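Local coordinates for protein transcriptional regulator, TetR family (Thermus thermophilus, PDB 3VPR) that represses transcription in the manner of TetR-family regulators, probably by binding target DNA through an N-terminal helix-turn-helix as a dimer, at residues Thr24-Leu29 with Ala38-His43; Glu49-Ile54 with Phe97-Gln102; Asp120-Asn125 with Ala150-Leu155. All coordinates share one frame; numbering follows the deposited sequence.

Contact 1: residues Thr24-Leu29 with Ala38-His43; sequences TSVQDL and AALYHH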
loop_
_atom_site.group_PDB
_atom_site.type_symbol
_atom_site.label_atom_id
_atom_site.label_comp_id
_atom_site.label_asym_id
_atom_site.label_seq_id
_atom_site.Cartn_x
_atom_site.Cartn_y
_atom_site.Cartn_z
ATOM N N THR A 24 1.374 18.623 -12.611
ATOM C CA THR A 24 2.411 18.880 -13.608
ATOM C C THR A 24 1.781 19.055 -14.986
ATOM O O THR A 24 1.117 18.155 -15.493
ATOM C CB THR A 24 3.441 17.735 -13.652
ATOM O OG1 THR A 24 4.027 17.586 -12.357
ATOM C CG2 THR A 24 4.544 18.040 -14.657
ATOM N N SER A 25 1.993 20.223 -15.586
ATOM C CA SER A 25 1.427 20.517 -16.898
ATOM C C SER A 25 2.357 20.102 -18.021
ATOM O O SER A 25 3.547 19.881 -17.807
ATOM C CB SER A 25 1.153 22.015 -17.028
ATOM O OG SER A 25 2.363 22.729 -17.242
ATOM N N VAL A 26 1.811 19.992 -19.224
ATOM C CA VAL A 26 2.619 19.647 -20.385
ATOM C C VAL A 26 3.646 20.775 -20.518
ATOM O O VAL A 26 4.796 20.548 -20.890
ATOM C CB VAL A 26 1.742 19.559 -21.666
ATOM C CG1 VAL A 26 2.615 19.590 -22.921
ATOM C CG2 VAL A 26 0.930 18.262 -21.636
ATOM N N GLN A 27 3.217 21.987 -20.185
ATOM C CA GLN A 27 4.081 23.164 -20.239
ATOM C C GLN A 27 5.270 22.966 -19.307
ATOM O O GLN A 27 6.407 23.251 -19.679
ATOM C CB GLN A 27 3.309 24.418 -19.813
ATOM C CG GLN A 27 4.082 25.703 -20.000
ATOM C CD GLN A 27 4.460 25.935 -21.446
ATOM O OE1 GLN A 27 3.595 26.045 -22.313
ATOM N NE2 GLN A 27 5.759 26.006 -21.717
ATOM N N ASP A 28 4.993 22.478 -18.100
ATOM C CA ASP A 28 6.033 22.217 -17.105
ATOM C C ASP A 28 7.082 21.233 -17.613
ATOM O O ASP A 28 8.283 21.467 -17.459
ATOM C CB ASP A 28 5.426 21.656 -15.815
ATOM C CG ASP A 28 4.617 22.683 -15.056
ATOM O OD1 ASP A 28 4.944 23.890 -15.147
ATOM O OD2 ASP A 28 3.665 22.284 -14.350
ATOM N N LEU A 29 6.627 20.125 -18.203
ATOM C CA LEU A 29 7.537 19.111 -18.725
ATOM C C LEU A 29 8.386 19.660 -19.860
ATOM O O LEU A 29 9.589 19.408 -19.926
ATOM C CB LEU A 29 6.757 17.895 -19.252
ATOM C CG LEU A 29 6.062 16.929 -18.286
ATOM C CD1 LEU A 29 5.164 15.977 -19.077
ATOM C CD2 LEU A 29 7.104 16.146 -17.490
ATOM N N ALA A 38 5.319 21.241 -28.549
ATOM C CA ALA A 38 5.096 20.563 -29.818
ATOM C C ALA A 38 5.930 19.292 -29.895
ATOM O O ALA A 38 5.454 18.249 -30.350
ATOM C CB ALA A 38 5.446 21.497 -30.992
ATOM N N ALA A 39 7.179 19.390 -29.451
ATOM C CA ALA A 39 8.080 18.247 -29.470
ATOM C C ALA A 39 7.538 17.117 -28.591
ATOM O O ALA A 39 7.654 15.934 -28.941
ATOM C CB ALA A 39 9.466 18.671 -28.994
ATOM N N LEU A 40 6.953 17.488 -27.450
ATOM C CA LEU A 40 6.386 16.508 -26.526
ATOM C C LEU A 40 5.172 15.825 -27.144
ATOM O O LEU A 40 5.054 14.602 -27.100
ATOM C CB LEU A 40 5.976 17.169 -25.206
ATOM C CG LEU A 40 7.115 17.498 -24.245
ATOM C CD1 LEU A 40 6.549 18.030 -22.919
ATOM C CD2 LEU A 40 7.921 16.239 -24.002
ATOM N N TYR A 41 4.274 16.616 -27.719
ATOM C CA TYR A 41 3.091 16.056 -28.344
ATOM C C TYR A 41 3.448 15.152 -29.525
ATOM O O TYR A 41 2.795 14.130 -29.752
ATOM C CB TYR A 41 2.158 17.180 -28.799
ATOM C CG TYR A 41 1.417 17.850 -27.650
ATOM C CD1 TYR A 41 0.688 17.095 -26.730
ATOM C CD2 TYR A 41 1.427 19.228 -27.499
ATOM C CE1 TYR A 41 -0.014 17.705 -25.691
ATOM C CE2 TYR A 41 0.729 19.845 -26.468
ATOM C CZ TYR A 41 0.012 19.083 -25.568
ATOM O OH TYR A 41 -0.665 19.699 -24.538
ATOM N N HIS A 42 4.490 15.524 -30.267
ATOM C CA HIS A 42 4.929 14.748 -31.427
ATOM C C HIS A 42 5.390 13.346 -31.041
ATOM O O HIS A 42 5.153 12.388 -31.782
ATOM C CB HIS A 42 6.080 15.450 -32.151
ATOM C CG HIS A 42 5.680 16.686 -32.895
ATOM N ND1 HIS A 42 6.606 17.530 -33.474
ATOM C CD2 HIS A 42 4.465 17.237 -33.138
ATOM C CE1 HIS A 42 5.979 18.548 -34.040
ATOM N NE2 HIS A 42 4.678 18.395 -33.852
ATOM N N HIS A 43 6.049 13.235 -29.886
ATOM C CA HIS A 43 6.570 11.955 -29.421
ATOM C C HIS A 43 5.573 11.107 -28.660
ATOM O O HIS A 43 5.690 9.888 -28.646
ATOM C CB HIS A 43 7.784 12.159 -28.513
ATOM C CG HIS A 43 9.012 12.614 -29.231
ATOM N ND1 HIS A 43 9.262 13.940 -29.513
ATOM C CD2 HIS A 43 10.061 11.917 -29.732
ATOM C CE1 HIS A 43 10.414 14.040 -30.151
ATOM N NE2 HIS A 43 10.919 12.828 -30.298
#

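Contact 2: residues Glu49-Ile54 with Phe97-Gln102; sequences EILYEI and FVTMLQ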
loop_
_atom_site.group_PDB
_atom_site.type_symbol
_atom_site.label_atom_id
_atom_site.label_comp_id
_atom_site.label_asym_id
_atom_site.label_seq_id
_atom_site.Cartn_x
_atom_site.Cartn_y
_atom_site.Cartn_z
ATOM N N GLU A 49 -0.603 9.705 -22.394
ATOM C CA GLU A 49 0.190 8.672 -23.048
ATOM C C GLU A 49 1.557 8.564 -22.382
ATOM O O GLU A 49 2.125 7.473 -22.335
ATOM C CB GLU A 49 0.356 8.972 -24.540
ATOM C CG GLU A 49 1.335 8.054 -25.276
ATOM C CD GLU A 49 0.829 6.636 -25.419
ATOM O OE1 GLU A 49 -0.400 6.440 -25.389
ATOM O OE2 GLU A 49 1.657 5.718 -25.591
ATOM N N ILE A 50 2.070 9.681 -21.859
ATOM C CA ILE A 50 3.379 9.687 -21.181
ATOM C C ILE A 50 3.247 8.901 -19.878
ATOM O O ILE A 50 4.084 8.045 -19.562
ATOM C CB ILE A 50 3.861 11.141 -20.867
ATOM C CG1 ILE A 50 4.097 11.898 -22.178
ATOM C CG2 ILE A 50 5.151 11.113 -20.030
ATOM C CD1 ILE A 50 4.634 13.319 -22.001
ATOM N N LEU A 51 2.183 9.189 -19.134
ATOM C CA LEU A 51 1.899 8.487 -17.889
ATOM C C LEU A 51 1.687 7.004 -18.195
ATOM O O LEU A 51 2.115 6.128 -17.455
ATOM C CB LEU A 51 0.625 9.045 -17.241
ATOM C CG LEU A 51 0.082 8.179 -16.098
ATOM C CD1 LEU A 51 1.133 8.089 -15.001
ATOM C CD2 LEU A 51 -1.212 8.761 -15.550
ATOM N N TYR A 52 0.996 6.733 -19.292
ATOM C CA TYR A 52 0.729 5.360 -19.695
ATOM C C TYR A 52 2.034 4.601 -19.988
ATOM O O TYR A 52 2.231 3.500 -19.487
ATOM C CB TYR A 52 -0.192 5.357 -20.924
ATOM C CG TYR A 52 -0.315 4.021 -21.600
ATOM C CD1 TYR A 52 -0.842 2.915 -20.924
ATOM C CD2 TYR A 52 0.123 3.851 -22.909
ATOM C CE1 TYR A 52 -0.921 1.678 -21.535
ATOM C CE2 TYR A 52 0.049 2.622 -23.531
ATOM C CZ TYR A 52 -0.470 1.536 -22.845
ATOM O OH TYR A 52 -0.517 0.310 -23.468
ATOM N N GLU A 53 2.924 5.197 -20.778
ATOM C CA GLU A 53 4.190 4.544 -21.118
ATOM C C GLU A 53 5.120 4.376 -19.914
ATOM O O GLU A 53 5.838 3.382 -19.809
ATOM C CB GLU A 53 4.879 5.288 -22.267
ATOM C CG GLU A 53 4.272 4.892 -23.606
ATOM C CD GLU A 53 4.900 5.572 -24.793
ATOM O OE1 GLU A 53 6.144 5.561 -24.910
ATOM O OE2 GLU A 53 4.135 6.106 -25.623
ATOM N N ILE A 54 5.092 5.333 -18.993
ATOM C CA ILE A 54 5.885 5.201 -17.787
ATOM C C ILE A 54 5.361 3.979 -17.007
ATOM O O ILE A 54 6.134 3.147 -16.530
ATOM C CB ILE A 54 5.771 6.465 -16.917
ATOM C CG1 ILE A 54 6.632 7.581 -17.521
ATOM C CG2 ILE A 54 6.181 6.158 -15.477
ATOM C CD1 ILE A 54 6.487 8.923 -16.835
ATOM N N PHE A 97 7.677 3.886 -10.459
ATOM C CA PHE A 97 6.690 3.265 -9.584
ATOM C C PHE A 97 5.872 4.303 -8.842
ATOM O O PHE A 97 4.661 4.146 -8.690
ATOM C CB PHE A 97 7.385 2.318 -8.613
ATOM C CG PHE A 97 7.711 0.990 -9.223
ATOM C CD1 PHE A 97 6.792 -0.055 -9.178
ATOM C CD2 PHE A 97 8.898 0.806 -9.914
ATOM C CE1 PHE A 97 7.053 -1.263 -9.820
ATOM C CE2 PHE A 97 9.165 -0.399 -10.558
ATOM C CZ PHE A 97 8.242 -1.433 -10.511
ATOM N N VAL A 98 6.527 5.365 -8.388
ATOM C CA VAL A 98 5.819 6.425 -7.692
ATOM C C VAL A 98 4.835 7.059 -8.673
ATOM O O VAL A 98 3.726 7.444 -8.303
ATOM C CB VAL A 98 6.796 7.497 -7.162
ATOM C CG1 VAL A 98 6.014 8.683 -6.582
ATOM C CG2 VAL A 98 7.699 6.884 -6.096
ATOM N N THR A 99 5.230 7.142 -9.937
ATOM C CA THR A 99 4.363 7.737 -10.948
ATOM C C THR A 99 3.159 6.842 -11.233
ATOM O O THR A 99 2.015 7.299 -11.220
ATOM C CB THR A 99 5.125 7.976 -12.276
ATOM O OG1 THR A 99 6.171 8.934 -12.068
ATOM C CG2 THR A 99 4.174 8.497 -13.350
HETATM N N MSE A 100 3.429 5.568 -11.491
HETATM C CA MSE A 100 2.381 4.598 -11.794
HETATM C C MSE A 100 1.295 4.444 -10.720
HETATM O O MSE A 100 0.100 4.464 -11.024
HETATM C CB MSE A 100 2.997 3.225 -12.046
HETATM C CG MSE A 100 1.943 2.141 -12.090
HETATM SE SE MSE A 100 2.588 0.458 -11.474
HETATM C CE MSE A 100 2.763 0.868 -9.594
ATOM N N LEU A 101 1.719 4.267 -9.473
ATOM C CA LEU A 101 0.792 4.083 -8.364
ATOM C C LEU A 101 -0.253 5.189 -8.259
ATOM O O LEU A 101 -1.455 4.922 -8.252
ATOM C CB LEU A 101 1.567 3.990 -7.045
ATOM C CG LEU A 101 0.764 3.554 -5.815
ATOM C CD1 LEU A 101 0.219 2.156 -6.050
ATOM C CD2 LEU A 101 1.644 3.575 -4.566
ATOM N N GLN A 102 0.206 6.431 -8.188
ATOM C CA GLN A 102 -0.697 7.566 -8.053
ATOM C C GLN A 102 -1.541 7.841 -9.296
ATOM O O GLN A 102 -2.713 8.205 -9.192
ATOM C CB GLN A 102 0.100 8.829 -7.691
ATOM C CG GLN A 102 0.982 9.356 -8.813
ATOM C CD GLN A 102 1.695 10.655 -8.456
ATOM O OE1 GLN A 102 1.063 11.649 -8.090
ATOM N NE2 GLN A 102 3.018 10.651 -8.570
#

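Contact 3: residues Asp120-Asn125 with Ala150-Leu155; sequences DRHEEN and AVLSML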
loop_
_atom_site.group_PDB
_atom_site.type_symbol
_atom_site.label_atom_id
_atom_site.label_comp_id
_atom_site.label_asym_id
_atom_site.label_seq_id
_atom_site.Cartn_x
_atom_site.Cartn_y
_atom_site.Cartn_z
ATOM N N ASP A 120 -2.131 -7.864 -12.969
ATOM C CA ASP A 120 -2.781 -9.148 -12.731
ATOM C C ASP A 120 -1.871 -10.306 -13.151
ATOM O O ASP A 120 -1.785 -11.316 -12.452
ATOM C CB ASP A 120 -4.122 -9.241 -13.478
ATOM C CG ASP A 120 -5.242 -8.468 -12.776
ATOM O OD1 ASP A 120 -5.026 -8.007 -11.633
ATOM O OD2 ASP A 120 -6.340 -8.325 -13.359
ATOM N N ARG A 121 -1.179 -10.145 -14.279
ATOM C CA ARG A 121 -0.279 -11.181 -14.794
ATOM C C ARG A 121 0.825 -11.486 -13.792
ATOM O O ARG A 121 1.204 -12.646 -13.583
ATOM C CB ARG A 121 0.331 -10.723 -16.121
ATOM C CG ARG A 121 1.177 -11.752 -16.860
ATOM C CD ARG A 121 1.521 -11.210 -18.260
ATOM N NE ARG A 121 2.325 -12.127 -19.066
ATOM C CZ ARG A 121 1.898 -13.300 -19.527
ATOM N NH1 ARG A 121 0.664 -13.715 -19.270
ATOM N NH2 ARG A 121 2.711 -14.062 -20.245
ATOM N N HIS A 122 1.343 -10.431 -13.173
ATOM C CA HIS A 122 2.398 -10.558 -12.181
ATOM C C HIS A 122 1.880 -11.337 -10.960
ATOM O O HIS A 122 2.565 -12.212 -10.431
ATOM C CB HIS A 122 2.865 -9.163 -11.753
ATOM C CG HIS A 122 4.124 -9.163 -10.945
ATOM N ND1 HIS A 122 5.304 -9.712 -11.404
ATOM C CD2 HIS A 122 4.404 -8.633 -9.729
ATOM C CE1 HIS A 122 6.257 -9.515 -10.509
ATOM N NE2 HIS A 122 5.737 -8.861 -9.484
ATOM N N GLU A 123 0.669 -11.006 -10.520
ATOM C CA GLU A 123 0.055 -11.661 -9.370
ATOM C C GLU A 123 -0.212 -13.130 -9.697
ATOM O O GLU A 123 -0.072 -14.010 -8.842
ATOM C CB GLU A 123 -1.246 -10.938 -8.990
ATOM C CG GLU A 123 -2.062 -11.633 -7.909
ATOM C CD GLU A 123 -2.946 -10.669 -7.134
ATOM O OE1 GLU A 123 -3.460 -9.703 -7.735
ATOM O OE2 GLU A 123 -3.138 -10.882 -5.921
ATOM N N GLU A 124 -0.581 -13.394 -10.946
ATOM C CA GLU A 124 -0.850 -14.762 -11.388
ATOM C C GLU A 124 0.432 -15.604 -11.441
ATOM O O GLU A 124 0.401 -16.801 -11.165
ATOM C CB GLU A 124 -1.543 -14.751 -12.755
ATOM C CG GLU A 124 -1.925 -16.133 -13.270
ATOM C CD GLU A 124 -2.706 -16.951 -12.247
ATOM O OE1 GLU A 124 -3.745 -16.455 -11.749
ATOM O OE2 GLU A 124 -2.276 -18.092 -11.944
ATOM N N ASN A 125 1.563 -14.987 -11.779
ATOM C CA ASN A 125 2.821 -15.735 -11.816
ATOM C C ASN A 125 3.234 -16.105 -10.389
ATOM O O ASN A 125 3.810 -17.177 -10.148
ATOM C CB ASN A 125 3.942 -14.917 -12.467
ATOM C CG ASN A 125 3.786 -14.802 -13.974
ATOM O OD1 ASN A 125 3.322 -15.735 -14.627
ATOM N ND2 ASN A 125 4.190 -13.660 -14.538
ATOM N N ALA A 150 -0.612 -11.496 0.281
ATOM C CA ALA A 150 0.199 -11.169 1.451
ATOM C C ALA A 150 1.594 -10.742 0.994
ATOM O O ALA A 150 2.118 -9.716 1.429
ATOM C CB ALA A 150 0.296 -12.368 2.368
ATOM N N VAL A 151 2.186 -11.534 0.108
ATOM C CA VAL A 151 3.511 -11.232 -0.412
ATOM C C VAL A 151 3.556 -9.910 -1.200
ATOM O O VAL A 151 4.427 -9.066 -0.962
ATOM C CB VAL A 151 4.012 -12.379 -1.328
ATOM C CG1 VAL A 151 5.382 -12.044 -1.891
ATOM C CG2 VAL A 151 4.062 -13.668 -0.545
ATOM N N LEU A 152 2.626 -9.731 -2.135
ATOM C CA LEU A 152 2.601 -8.513 -2.935
ATOM C C LEU A 152 2.415 -7.305 -2.016
ATOM O O LEU A 152 3.001 -6.240 -2.246
ATOM C CB LEU A 152 1.489 -8.589 -3.993
ATOM C CG LEU A 152 1.771 -9.500 -5.208
ATOM C CD1 LEU A 152 0.514 -9.666 -6.056
ATOM C CD2 LEU A 152 2.898 -8.903 -6.056
ATOM N N SER A 153 1.620 -7.475 -0.960
ATOM C CA SER A 153 1.414 -6.380 -0.019
ATOM C C SER A 153 2.750 -5.992 0.614
ATOM O O SER A 153 3.062 -4.812 0.747
ATOM C CB SER A 153 0.414 -6.778 1.078
ATOM O OG SER A 153 -0.870 -7.028 0.523
HETATM N N MSE A 154 3.549 -6.978 1.004
HETATM C CA MSE A 154 4.833 -6.650 1.616
HETATM C C MSE A 154 5.726 -5.894 0.626
HETATM O O MSE A 154 6.316 -4.864 0.961
HETATM C CB MSE A 154 5.542 -7.920 2.103
HETATM C CG MSE A 154 4.836 -8.636 3.251
HETATM SE SE MSE A 154 5.646 -10.351 3.688
HETATM C CE MSE A 154 4.540 -11.520 2.661
ATOM N N LEU A 155 5.806 -6.403 -0.597
ATOM C CA LEU A 155 6.639 -5.794 -1.623
ATOM C C LEU A 155 6.119 -4.425 -2.084
ATOM O O LEU A 155 6.875 -3.453 -2.091
ATOM C CB LEU A 155 6.759 -6.740 -2.821
ATOM C CG LEU A 155 7.275 -8.155 -2.515
ATOM C CD1 LEU A 155 6.993 -9.055 -3.697
ATOM C CD2 LEU A 155 8.775 -8.126 -2.196
#

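Contact 1: residues Thr24-Leu29 with Ala38-His43
The carbonyl oxygen of Ala-39, one residue before the Leu-40 that packs on Leu-29, is gripped by two N-H groups of His-43. His-43 ND1 donates to Ala-39 O over 2.6 Å in a nearly straight bond (177°) lying in the ring plane, while the backbone N of His-43 arrives from the other face of the carbonyl; the ND1 bond fixes the imidazole's rotation. Across the helices the meeting is apolar. The CD1 methyl of Leu-40 lies 3.7 Å from Leu-29 CB and is equally near Val-26 O. Val-26 puts both methyls against the phenol end of Tyr-41: CG1, held anti to the backbone N (chi1 164°), lies 3.7 Å from Tyr-41 CZ, and CG2 approaches Tyr-41 OH to 3.6 Å. An alanine at Val-26 would remove both methyls and is likely to leave the Tyr-41 ring freer to swing. At the start of helix 26-33, Ser-25 as N-cap and Asp-28 form a capping box, with Asp-28 N bonded to Ser-25 OG at 2.8 Å and Ser-25 N to Asp-28 OD2, which also salt-bridges Lys-19, at 2.9 Å. Two short helices, the first capped in this way and the second resting on it through Leu-40 and Tyr-41, are consistent with the predicted DNA-binding helix-turn-helix.

Contact 2: residues Glu49-Ile54 with Phe97-Gln102
Leu-51 is the first residue of the 49-54 segment to reach Thr-99, bringing its CD1 methyl to 3.5 Å from Thr-99 CG2, tighter than usual for two carbons. Its CG stands anti to the backbone N (chi1 168°), and from there the branch runs antiparallel to the threonine side chain; the same CD1 also comes within 4.0 Å of Thr-99 O. One helical turn on, Ile-54 presents its beta-branch methyl rather than its longer arm. Ile-54 CG2 meets Thr-99 CG2 at 3.7 Å and Thr-99 CB at 3.8 Å, the two side chains set nearly perpendicular. Thr-99 CG2 is thus wedged between the two hydrophobic side chains. The hydroxyl of Thr-99 does different work: OG1 bonds to Pro-95 O one turn back in its own helix, which satisfies the polar group of a buried residue and leaves the methyl as the side chain's contact surface here. The helices come close at this point, with the CA atoms of Ile-54 and Met-100 7.0 Å apart. Phe-16 of helix 4-19 also packs on Thr-99, Tyr-21 and Leu-107 touch Leu-51 from loops, and helix 94-103 therefore lies against both helix 47-70 and helix 4-19.

Contact 3: residues Asp120-Asn125 with Ala150-Leu155
Glu-123 rests CB, CG, CD and OE2 against one methyl of Leu-152, the two side chains meeting at a slant. Starting at the backbone, Glu-123 CB lies 3.7 Å from Leu-152 CD1, and Glu-123 CG keeps the same separation from that methyl. The chain leaves with CG anti to the backbone N (chi1 173°) and stays extended beyond it, which carries the carboxylate past the leucine instead of folding it back: Glu-123 CD is still only 3.8 Å from Leu-152 CD1. At the tip, Glu-123 OE2 passes the same carbon at 3.9 Å and is taken up by Arg-149, whose NH2 makes a salt bridge to it. Arg-149 precedes Leu-152 by about one turn of the same helix, so the glutamate meets that helix through its aliphatic part at the leucine and through its charge at the arginine. This pairing would probably favour the ionised carboxylate despite its buried setting. The second methyl of Leu-152 turns to the preceding residue, His-122: Leu-152 CD2 comes 4.0 Å from His-122 CD2, approaching the imidazole obliquely. That ring is also engaged by helix 75-92, where His-122 NE2 is hydrogen-bonded to His-86 ND1 and the ring stacks with Phe-82, and by Leu-62 of helix 47-70. Leu-152 thus reaches from helix 144-161 to helix 109-135, a methyl on each of His-122 and Glu-123, and also touches Leu-126. Helix 75-92 packs on Val-151 and Leu-155, while Met-154 touches helix 170-183, and Ala-150 and Ser-153 pack on Leu-180 and Trp-157 of the second subunit.

Overall arrangement
The three contacts follow one another along an all-helical chain, from the predicted DNA-binding region to the dimer-facing body. Contacts 1 and 2, with centres 15 Å apart, are joined directly: Leu-29 CD1 packs on Ile-50 CD1 at 4.0 Å, so the helix-turn-helix rests on the start of helix 47-70. That helix meets helix 94-103 in contact 2, linking the N-terminal head to the C-terminal part. Contact 3 lies on the other side of the chain's centre, about 19 Å from contact 2 and 34 Å from contact 1 between centres. It touches neither, but helix 47-70 spans the gap, since its Leu-62 packs on both Phe-97 and His-122.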